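Long-range contacts in glycosyl hydrolase family 62 protein (Coprinopsis cinerea, PDB 5B6T), which probably releases alpha-L-arabinofuranosyl side groups from arabinoxylan by hydrolysis, as an alpha-L-arabinofuranosidase of glycoside hydrolase family 62: residues Arg122-Ser126 with Phe174-Asn179; Cys148-His154 with Arg166-Leu171; Trp259-His265 with Tyr288-Pro293. All blocks are in the same frame, centred on the assembly; numbering follows the deposited sequence.

Interaction 1: residues Arg122-Ser126 with Phe174-Asn179; sequences RTFYS and FPNGFN
Phe-174 meets Phe-124 obliquely, CE1 to CE1 at 3.8 Å, with the two ring planes 42° apart. Pro-175 follows through a cis peptide bond and lays its CB over the centre of the Phe-174 ring; the same CB comes within 3.6 Å of Phe-124 CE1, while Pro-175 O sits at the edge of the Phe-124 ring, 3.4 Å from CD1. One water donates to both Pro-175 O and Phe-124 O and accepts from Phe-178 N. Asn-176 takes part through a water that donates to Thr-123 O and, weakly, to Asn-176 OD1. Beyond Gly-177, Phe-178 has its CG anti to its carbonyl carbon (chi1 -84°), which sends the ring alongside Phe-124 in the same direction. There it presents an edge to the Phe-124 face in an offset edge-to-face pair, planes at 87°, CE2 standing 3.6 Å from Phe-124 CD1. A further water donates to Phe-178 O and Phe-124 O. Asn-179 O lies 3.7 Å from Tyr-125 CE1, near the plane of that ring, and both Asn-179 O and Tyr-125 OH are hydrogen-bonded to Ser-167 OG. Strand 122-123 edges the sheet that starts at strand 82-89, and loop 174-179 connects strands 163-170 and 182-186 of the next, so the aromatic cluster joins neighbouring blades of the five-bladed beta-propeller. Apolar rings thus make the direct join, while waters bridge the carbonyls of Phe-124, Pro-175 and Phe-178.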
loop_
_atom_site.group_PDB
_atom_site.type_symbol
_atom_site.label_atom_id
_atom_site.label_comp_id
_atom_site.label_asym_id
_atom_site.label_seq_id
_atom_site.Cartn_x
_atom_site.Cartn_y
_atom_site.Cartn_z
ATOM N N ARG A 122 -10.891 1.904 15.207
ATOM C CA ARG A 122 -12.167 2.596 14.923
ATOM C C ARG A 122 -12.440 2.448 13.426
ATOM O O ARG A 122 -11.527 2.098 12.672
ATOM C CB ARG A 122 -12.104 4.072 15.343
ATOM C CG ARG A 122 -12.120 4.259 16.860
ATOM C CD ARG A 122 -11.840 5.710 17.213
ATOM N NE ARG A 122 -11.839 5.968 18.659
ATOM C CZ ARG A 122 -12.527 6.929 19.288
ATOM N NH1 ARG A 122 -13.302 7.784 18.617
ATOM N NH2 ARG A 122 -12.424 7.041 20.614
ATOM N N THR A 123 -13.676 2.659 12.990
ATOM C CA THR A 123 -13.989 2.508 11.574
ATOM C C THR A 123 -14.463 3.818 10.920
ATOM O O THR A 123 -15.004 4.699 11.599
ATOM C CB THR A 123 -15.006 1.402 11.323
ATOM O OG1 THR A 123 -16.220 1.710 12.007
ATOM C CG2 THR A 123 -14.477 0.060 11.797
ATOM N N PHE A 124 -14.212 3.930 9.610
ATOM C CA PHE A 124 -14.581 5.098 8.824
ATOM C C PHE A 124 -16.050 5.045 8.378
ATOM O O PHE A 124 -16.616 6.056 7.925
ATOM C CB PHE A 124 -13.692 5.159 7.567
ATOM C CG PHE A 124 -12.268 5.563 7.806
ATOM C CD1 PHE A 124 -11.953 6.833 8.264
ATOM C CD2 PHE A 124 -11.213 4.673 7.543
ATOM C CE1 PHE A 124 -10.653 7.226 8.441
ATOM C CE2 PHE A 124 -9.888 5.076 7.714
ATOM C CZ PHE A 124 -9.617 6.353 8.172
ATOM N N TYR A 125 -16.648 3.853 8.402
ATOM C CA TYR A 125 -18.048 3.671 8.052
ATOM C C TYR A 125 -18.706 2.799 9.115
ATOM O O TYR A 125 -18.050 2.026 9.775
ATOM C CB TYR A 125 -18.187 2.917 6.730
ATOM C CG TYR A 125 -17.453 3.483 5.511
ATOM C CD1 TYR A 125 -18.046 4.436 4.698
ATOM C CD2 TYR A 125 -16.221 2.973 5.130
ATOM C CE1 TYR A 125 -17.393 4.896 3.573
ATOM C CE2 TYR A 125 -15.572 3.408 4.010
ATOM C CZ TYR A 125 -16.149 4.350 3.224
ATOM O OH TYR A 125 -15.499 4.760 2.077
ATOM N N SER A 126 -20.026 2.846 9.190
ATOM C CA SER A 126 -20.740 1.981 10.130
ATOM C C SER A 126 -20.794 0.494 9.688
ATOM O O SER A 126 -20.979 -0.410 10.504
ATOM C CB SER A 126 -22.138 2.577 10.403
ATOM O OG SER A 126 -22.948 2.420 9.246
ATOM N N PHE A 174 -12.412 14.956 9.115
ATOM C CA PHE A 174 -11.619 13.719 9.109
ATOM C C PHE A 174 -11.288 13.344 10.563
ATOM O O PHE A 174 -10.858 14.197 11.338
ATOM C CB PHE A 174 -10.357 13.871 8.267
ATOM C CG PHE A 174 -9.523 12.618 8.204
ATOM C CD1 PHE A 174 -9.779 11.654 7.246
ATOM C CD2 PHE A 174 -8.505 12.397 9.120
ATOM C CE1 PHE A 174 -9.017 10.475 7.212
ATOM C CE2 PHE A 174 -7.756 11.218 9.092
ATOM C CZ PHE A 174 -8.022 10.259 8.138
ATOM N N PRO A 175 -11.452 12.071 10.949
ATOM C CA PRO A 175 -11.772 10.880 10.168
ATOM C C PRO A 175 -13.275 10.616 10.012
ATOM O O PRO A 175 -13.640 9.585 9.436
ATOM C CB PRO A 175 -11.165 9.761 11.010
ATOM C CG PRO A 175 -11.389 10.238 12.413
ATOM C CD PRO A 175 -11.178 11.723 12.364
ATOM N N ASN A 176 -14.127 11.519 10.495
ATOM C CA ASN A 176 -15.573 11.334 10.408
ATOM C C ASN A 176 -16.134 11.911 9.119
ATOM O O ASN A 176 -15.484 12.720 8.453
ATOM C CB ASN A 176 -16.228 12.007 11.618
ATOM C CG ASN A 176 -15.716 11.430 12.928
ATOM O OD1 ASN A 176 -15.793 10.235 13.141
ATOM N ND2 ASN A 176 -15.125 12.261 13.748
ATOM N N GLY A 177 -17.324 11.474 8.770
ATOM C CA GLY A 177 -18.091 12.062 7.687
ATOM C C GLY A 177 -17.857 11.541 6.286
ATOM O O GLY A 177 -18.389 12.104 5.344
ATOM N N PHE A 178 -17.094 10.460 6.130
ATOM C CA PHE A 178 -16.907 9.902 4.802
ATOM C C PHE A 178 -18.233 9.526 4.188
ATOM O O PHE A 178 -19.041 8.833 4.798
ATOM C CB PHE A 178 -15.935 8.712 4.796
ATOM C CG PHE A 178 -14.506 9.123 4.725
ATOM C CD1 PHE A 178 -14.000 9.734 3.582
ATOM C CD2 PHE A 178 -13.665 8.933 5.801
ATOM C CE1 PHE A 178 -12.678 10.102 3.520
ATOM C CE2 PHE A 178 -12.327 9.313 5.743
ATOM C CZ PHE A 178 -11.831 9.898 4.605
ATOM N N ASN A 179 -18.435 9.991 2.953
ATOM C CA ASN A 179 -19.719 9.831 2.293
ATOM C C ASN A 179 -19.844 8.495 1.601
ATOM O O ASN A 179 -18.956 7.626 1.717
ATOM C CB ASN A 179 -19.996 11.003 1.347
ATOM C CG ASN A 179 -19.065 11.058 0.164
ATOM O OD1 ASN A 179 -18.105 10.291 0.040
ATOM N ND2 ASN A 179 -19.324 12.015 -0.716
HETATM O O HOH W 1 -14.499 7.193 13.213
HETATM O O HOH W 2 -16.002 8.698 8.293
HETATM O O HOH W 3 -18.934 7.138 7.031
#

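Interaction 2: residues Cys148-His154 with Arg166-Leu171; sequences CDSSLCH and RSQTSL
His-154 and Arg-166 run side by side in the same direction, their ring and guanidinium planes 62° apart. Arg-166 NH1 lies in the imidazole plane and donates to His-154 ND1 at 2.9 Å, a bent bond of 134° at the hydrogen. A turn at chi3 (59°) folds the arginine back to this edge. NH1 also gives a hydrogen to Gln-168 OE1 at 2.8 Å, on a lone pair in the carbonyl plane. Gln-168 stands beside His-154 with its amide plane almost perpendicular to the ring, and Leu-152 CD1 slants across to within 3.9 Å of Gln-168 NE2. His-154 and Gln-168 share one face of a beta hairpin, strands 152-158 and 163-170, the two middle strands of a four-stranded propeller blade. Cys-153 and Thr-169 form an antiparallel hydrogen-bonded pair, linked in both directions, and point to the opposite face, where Cys-153 CB meets Thr-169 CG2 at 4.0 Å. Near the end of the hairpin, Leu-171 sets CD1 against Cys-153 SG at 3.8 Å and beside Cys-148 CB, packing on the Cys-148 to Cys-153 disulfide; Phe-89 of strand 82-89 also touches this leucine. Leu-171 N donates to Ser-151 O at 3.0 Å. In the preceding turn two amides bond Asp-149 OD1: Ser-151 N, from above the carboxylate plane, closes an Asx turn, and Leu-152 N, nearly along the C-O axis, completes the Asx motif.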
loop_
_atom_site.group_PDB
_atom_site.type_symbol
_atom_site.label_atom_id
_atom_site.label_comp_id
_atom_site.label_asym_id
_atom_site.label_seq_id
_atom_site.Cartn_x
_atom_site.Cartn_y
_atom_site.Cartn_z
ATOM N N CYS A 148 -5.380 13.352 1.155
ATOM C CA CYS A 148 -6.072 14.622 1.332
ATOM C C CYS A 148 -5.428 15.704 0.476
ATOM O O CYS A 148 -4.229 15.676 0.223
ATOM C CB CYS A 148 -6.010 15.062 2.794
ATOM S SG CYS A 148 -6.514 13.764 3.950
ATOM N N ASP A 149 -6.216 16.712 0.109
ATOM C CA ASP A 149 -5.640 17.925 -0.462
ATOM C C ASP A 149 -5.929 19.061 0.534
ATOM O O ASP A 149 -6.194 18.781 1.694
ATOM C CB ASP A 149 -6.159 18.154 -1.887
ATOM C CG ASP A 149 -7.620 18.579 -1.950
ATOM O OD1 ASP A 149 -8.318 18.699 -0.934
ATOM O OD2 ASP A 149 -8.082 18.804 -3.088
ATOM N N SER A 150 -5.907 20.328 0.126
ATOM C CA SER A 150 -6.131 21.415 1.095
ATOM C C SER A 150 -7.556 21.519 1.654
ATOM O O SER A 150 -7.801 22.231 2.638
ATOM C CB SER A 150 -5.744 22.763 0.458
ATOM O OG SER A 150 -6.608 23.073 -0.624
ATOM N N SER A 151 -8.512 20.844 1.041
ATOM C CA SER A 151 -9.892 20.949 1.557
ATOM C C SER A 151 -10.621 19.649 1.820
ATOM O O SER A 151 -11.510 19.629 2.682
ATOM C CB SER A 151 -10.734 21.845 0.665
ATOM O OG SER A 151 -11.046 21.175 -0.511
ATOM N N LEU A 152 -10.260 18.580 1.108
ATOM C CA LEU A 152 -10.935 17.288 1.254
ATOM C C LEU A 152 -9.985 16.168 1.593
ATOM O O LEU A 152 -8.812 16.226 1.255
ATOM C CB LEU A 152 -11.580 16.884 -0.074
ATOM C CG LEU A 152 -12.679 17.793 -0.615
ATOM C CD1 LEU A 152 -13.084 17.358 -2.026
ATOM C CD2 LEU A 152 -13.863 17.812 0.337
ATOM N N CYS A 153 -10.530 15.134 2.246
ATOM C CA CYS A 153 -9.882 13.853 2.420
ATOM C C CYS A 153 -10.629 12.810 1.628
ATOM O O CYS A 153 -11.866 12.853 1.558
ATOM C CB CYS A 153 -9.874 13.454 3.893
ATOM S SG CYS A 153 -8.959 14.637 4.901
ATOM N N HIS A 154 -9.871 11.920 0.994
ATOM C CA HIS A 154 -10.421 10.855 0.168
ATOM C C HIS A 154 -10.022 9.506 0.735
ATOM O O HIS A 154 -8.882 9.334 1.177
ATOM C CB HIS A 154 -9.923 10.974 -1.295
ATOM C CG HIS A 154 -10.254 12.300 -1.924
ATOM N ND1 HIS A 154 -11.357 12.480 -2.725
ATOM C CD2 HIS A 154 -9.636 13.498 -1.859
ATOM C CE1 HIS A 154 -11.412 13.747 -3.109
ATOM N NE2 HIS A 154 -10.360 14.374 -2.620
ATOM N N ARG A 166 -14.153 5.318 -4.009
ATOM C CA ARG A 166 -13.651 6.542 -3.389
ATOM C C ARG A 166 -14.766 7.296 -2.637
ATOM O O ARG A 166 -15.796 7.621 -3.244
ATOM C CB ARG A 166 -13.054 7.449 -4.448
ATOM C CG ARG A 166 -12.359 8.694 -3.907
ATOM C CD ARG A 166 -11.996 9.734 -4.949
ATOM N NE ARG A 166 -13.176 10.223 -5.674
ATOM C CZ ARG A 166 -14.020 11.136 -5.210
ATOM N NH1 ARG A 166 -13.836 11.695 -4.036
ATOM N NH2 ARG A 166 -15.064 11.486 -5.939
ATOM N N SER A 167 -14.560 7.521 -1.334
ATOM C CA SER A 167 -15.403 8.410 -0.517
ATOM C C SER A 167 -14.622 9.654 -0.212
ATOM O O SER A 167 -13.378 9.691 -0.305
ATOM C CB SER A 167 -15.807 7.758 0.808
ATOM O OG SER A 167 -16.702 6.675 0.604
ATOM N N GLN A 168 -15.342 10.700 0.182
ATOM C CA GLN A 168 -14.664 11.901 0.646
ATOM C C GLN A 168 -15.324 12.508 1.856
ATOM O O GLN A 168 -16.499 12.241 2.131
ATOM C CB GLN A 168 -14.566 12.914 -0.496
ATOM C CG GLN A 168 -15.919 13.262 -1.110
ATOM C CD GLN A 168 -15.771 14.299 -2.191
ATOM O OE1 GLN A 168 -15.061 14.087 -3.197
ATOM N NE2 GLN A 168 -16.429 15.448 -1.996
ATOM N N THR A 169 -14.529 13.283 2.599
ATOM C CA THR A 169 -15.000 14.080 3.712
ATOM C C THR A 169 -14.175 15.364 3.773
ATOM O O THR A 169 -13.199 15.484 3.061
ATOM C CB THR A 169 -14.923 13.306 5.061
ATOM O OG1 THR A 169 -15.674 13.988 6.070
ATOM C CG2 THR A 169 -13.512 13.143 5.550
ATOM N N SER A 170 -14.583 16.348 4.572
ATOM C CA SER A 170 -13.760 17.544 4.713
ATOM C C SER A 170 -12.500 17.285 5.521
ATOM O O SER A 170 -12.464 16.430 6.414
ATOM C CB SER A 170 -14.533 18.703 5.347
ATOM O OG SER A 170 -14.859 18.348 6.664
ATOM N N LEU A 171 -11.465 18.074 5.243
ATOM C CA LEU A 171 -10.261 18.042 6.060
ATOM C C LEU A 171 -10.555 18.265 7.553
ATOM O O LEU A 171 -9.948 17.617 8.397
ATOM C CB LEU A 171 -9.235 19.056 5.519
ATOM C CG LEU A 171 -7.805 19.044 6.042
ATOM C CD1 LEU A 171 -7.076 17.809 5.585
ATOM C CD2 LEU A 171 -7.090 20.275 5.519
#

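Interaction 3: residues Trp259-His265 with Tyr288-Pro293. With CA (calcium ion), chain D.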
loop_
_atom_site.group_PDB
_atom_site.type_symbol
_atom_site.label_atom_id
_atom_site.label_comp_id
_atom_site.label_asym_id
_atom_site.label_seq_id
_atom_site.Cartn_x
_atom_site.Cartn_y
_atom_site.Cartn_z
ATOM N N TRP A 259 14.675 -12.975 -8.078
ATOM C CA TRP A 259 14.109 -13.812 -7.016
ATOM C C TRP A 259 12.584 -13.871 -7.024
ATOM O O TRP A 259 11.956 -14.679 -6.321
ATOM C CB TRP A 259 14.651 -13.346 -5.675
ATOM C CG TRP A 259 14.188 -11.979 -5.266
ATOM C CD1 TRP A 259 14.784 -10.805 -5.561
ATOM C CD2 TRP A 259 13.054 -11.668 -4.432
ATOM N NE1 TRP A 259 14.077 -9.758 -5.000
ATOM C CE2 TRP A 259 13.022 -10.264 -4.284
ATOM C CE3 TRP A 259 12.067 -12.439 -3.802
ATOM C CZ2 TRP A 259 12.041 -9.607 -3.526
ATOM C CZ3 TRP A 259 11.109 -11.778 -3.017
ATOM C CH2 TRP A 259 11.100 -10.382 -2.907
ATOM N N THR A 260 11.975 -13.007 -7.825
ATOM C CA THR A 260 10.531 -12.953 -7.929
ATOM C C THR A 260 10.158 -12.621 -9.365
ATOM O O THR A 260 10.861 -11.858 -10.029
ATOM C CB THR A 260 9.953 -11.900 -6.946
ATOM O OG1 THR A 260 8.524 -11.894 -7.047
ATOM C CG2 THR A 260 10.506 -10.500 -7.221
ATOM N N ARG A 261 9.039 -13.182 -9.824
ATOM C CA ARG A 261 8.372 -12.786 -11.068
ATOM C C ARG A 261 7.128 -11.939 -10.830
ATOM O O ARG A 261 6.499 -11.506 -11.789
ATOM C CB ARG A 261 7.966 -14.031 -11.870
ATOM C CG ARG A 261 9.153 -14.849 -12.369
ATOM C CD ARG A 261 8.664 -15.955 -13.305
ATOM N NE ARG A 261 9.571 -17.098 -13.243
ATOM C CZ ARG A 261 9.230 -18.371 -13.467
ATOM N NH1 ARG A 261 7.987 -18.711 -13.801
ATOM N NH2 ARG A 261 10.153 -19.317 -13.345
ATOM N N ASP A 262 6.774 -11.769 -9.552
ATOM C CA ASP A 262 5.621 -11.000 -9.128
ATOM C C ASP A 262 6.085 -9.705 -8.510
ATOM O O ASP A 262 7.002 -9.715 -7.662
ATOM C CB ASP A 262 4.832 -11.775 -8.077
ATOM C CG ASP A 262 4.178 -13.016 -8.632
ATOM O OD1 ASP A 262 3.031 -12.908 -9.120
ATOM O OD2 ASP A 262 4.809 -14.120 -8.569
ATOM N N ILE A 263 5.452 -8.599 -8.937
ATOM C CA ILE A 263 5.654 -7.298 -8.308
ATOM C C ILE A 263 4.303 -6.931 -7.730
ATOM O O ILE A 263 3.363 -6.628 -8.470
ATOM C CB ILE A 263 6.144 -6.194 -9.288
ATOM C CG1 ILE A 263 7.340 -6.667 -10.098
ATOM C CG2 ILE A 263 6.455 -4.939 -8.503
ATOM C CD1 ILE A 263 8.593 -7.035 -9.316
ATOM N N SER A 264 4.197 -7.044 -6.409
ATOM C CA SER A 264 2.907 -6.978 -5.740
ATOM C C SER A 264 2.901 -5.946 -4.583
ATOM O O SER A 264 3.956 -5.401 -4.219
ATOM C CB SER A 264 2.528 -8.419 -5.338
ATOM O OG SER A 264 1.304 -8.542 -4.639
ATOM N N HIS A 265 1.687 -5.701 -4.064
ATOM C CA HIS A 265 1.326 -4.723 -3.035
ATOM C C HIS A 265 2.465 -3.996 -2.374
ATOM O O HIS A 265 3.157 -4.560 -1.546
ATOM C CB HIS A 265 0.461 -5.398 -1.973
ATOM C CG HIS A 265 -0.290 -4.425 -1.134
ATOM N ND1 HIS A 265 -1.591 -4.622 -0.720
ATOM C CD2 HIS A 265 0.069 -3.200 -0.685
ATOM C CE1 HIS A 265 -1.987 -3.570 -0.029
ATOM N NE2 HIS A 265 -0.997 -2.697 0.018
ATOM N N TYR A 288 8.077 -3.164 -2.105
ATOM C CA TYR A 288 7.042 -4.050 -2.639
ATOM C C TYR A 288 7.188 -5.433 -2.023
ATOM O O TYR A 288 8.188 -5.727 -1.346
ATOM C CB TYR A 288 7.159 -4.095 -4.153
ATOM C CG TYR A 288 8.317 -4.930 -4.663
ATOM C CD1 TYR A 288 9.630 -4.435 -4.688
ATOM C CD2 TYR A 288 8.110 -6.204 -5.157
ATOM C CE1 TYR A 288 10.686 -5.195 -5.147
ATOM C CE2 TYR A 288 9.159 -6.971 -5.621
ATOM C CZ TYR A 288 10.451 -6.468 -5.612
ATOM O OH TYR A 288 11.493 -7.226 -6.126
ATOM N N GLN A 289 6.212 -6.286 -2.287
ATOM C CA GLN A 289 6.303 -7.683 -1.937
ATOM C C GLN A 289 6.466 -8.567 -3.161
ATOM O O GLN A 289 5.790 -8.384 -4.196
ATOM C CB GLN A 289 5.076 -8.168 -1.138
ATOM C CG GLN A 289 3.746 -8.053 -1.878
ATOM C CD GLN A 289 2.545 -8.450 -1.056
ATOM O OE1 GLN A 289 2.534 -8.358 0.178
ATOM N NE2 GLN A 289 1.488 -8.882 -1.759
ATOM N N GLY A 290 7.375 -9.543 -3.022
ATOM C CA GLY A 290 7.650 -10.542 -4.042
ATOM C C GLY A 290 7.750 -11.898 -3.400
ATOM O O GLY A 290 7.696 -12.030 -2.176
ATOM N N LEU A 291 7.885 -12.931 -4.227
ATOM C CA LEU A 291 8.038 -14.283 -3.714
ATOM C C LEU A 291 8.671 -15.200 -4.743
ATOM O O LEU A 291 8.732 -14.894 -5.941
ATOM C CB LEU A 291 6.711 -14.861 -3.224
ATOM C CG LEU A 291 5.774 -15.486 -4.263
ATOM C CD1 LEU A 291 4.608 -16.076 -3.534
ATOM C CD2 LEU A 291 5.285 -14.501 -5.304
ATOM N N ASP A 292 9.176 -16.333 -4.266
ATOM C CA ASP A 292 9.783 -17.315 -5.157
ATOM C C ASP A 292 8.749 -17.770 -6.211
ATOM O O ASP A 292 7.630 -18.125 -5.869
ATOM C CB ASP A 292 10.262 -18.487 -4.302
ATOM C CG ASP A 292 10.929 -19.609 -5.089
ATOM O OD1 ASP A 292 10.698 -19.811 -6.278
ATOM O OD2 ASP A 292 11.658 -20.363 -4.431
ATOM N N PRO A 293 9.115 -17.716 -7.499
ATOM C CA PRO A 293 8.124 -18.055 -8.549
ATOM C C PRO A 293 7.688 -19.507 -8.568
ATOM O O PRO A 293 6.709 -19.823 -9.244
ATOM C CB PRO A 293 8.840 -17.712 -9.851
ATOM C CG PRO A 293 10.261 -17.686 -9.512
ATOM C CD PRO A 293 10.395 -17.275 -8.066
HETATM CA CA CA D . -0.964 -0.731 0.890
HETATM O O HOH W 4 7.420 -14.866 -8.371
HETATM O O HOH W 5 -1.116 0.054 -1.096
HETATM O O HOH W 6 -3.013 -0.670 1.105
HETATM O O HOH W 7 -0.819 1.105 1.861
HETATM O O HOH W 8 1.098 -0.672 0.546
HETATM O O HOH W 9 -0.673 -1.634 2.844
#
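Ser-264 and Gln-289 form an antiparallel hydrogen-bonded pair where the chain enters its corner at His-265, against strand 285-290 of one propeller blade. Among the polar contacts, their backbones bond in both directions, and Gln-289 NE2 donates to Ser-264 OG at 2.9 Å with the hydroxyl close to the amide plane; Ser-264 OG is also hydrogen-bonded to Glu-213. Thr-260 OG1 accepts from Leu-291 N at 3.1 Å and donates to a lone pair of Asp-262 O at 2.7 Å. A water accepts from Arg-261 N and donates to Leu-291 O and Asp-262 OD2, which is salt-bridged to Arg-220; Asp-262 OD1 accepts from Arg-221 N. Among the apolar contacts, Thr-260 CG2 sits over the centre of the Trp-259 ring and 3.6 Å from Tyr-288 OH, itself hydrogen-bonded to Ser-9 OG, while Ile-263 CD1 meets Tyr-288 CE2 at 3.7 Å. With an alanine at Thr-260, Leu-291 N and Asp-262 O would probably both lose their side-chain partner, and a gap would be likely between Trp-259 and Tyr-288. Trp-259 CZ3 packs 3.4 Å from Gly-290 C, and Pro-293 CB lies over one guanidinium face of Arg-261. As for the metal, His-265 NE2 and five waters bind the calcium ion, two of these waters lying in the imidazole plane.

How the interactions relate
Interactions 1 and 2 lie on the same side of the chain's centre, their own centres 12 Å apart, and both hold the blade from strand 142-148 to strand 182-186: interaction 2 pairs its two middle strands, and interaction 1 attaches its 174-179 loop to the preceding blade. They meet at Ser-167, whose OG probably bonds both Tyr-125 OH and Asn-179 O, and where Phe-178 packs on Cys-153 O. Both are partly buried, but rings and bridging waters dominate the first, backbone pairing and a polar side-chain cluster the second. Interaction 3, about 33 Å from interaction 1 between centres and across the chain's middle, is more deeply buried and runs to the calcium ion.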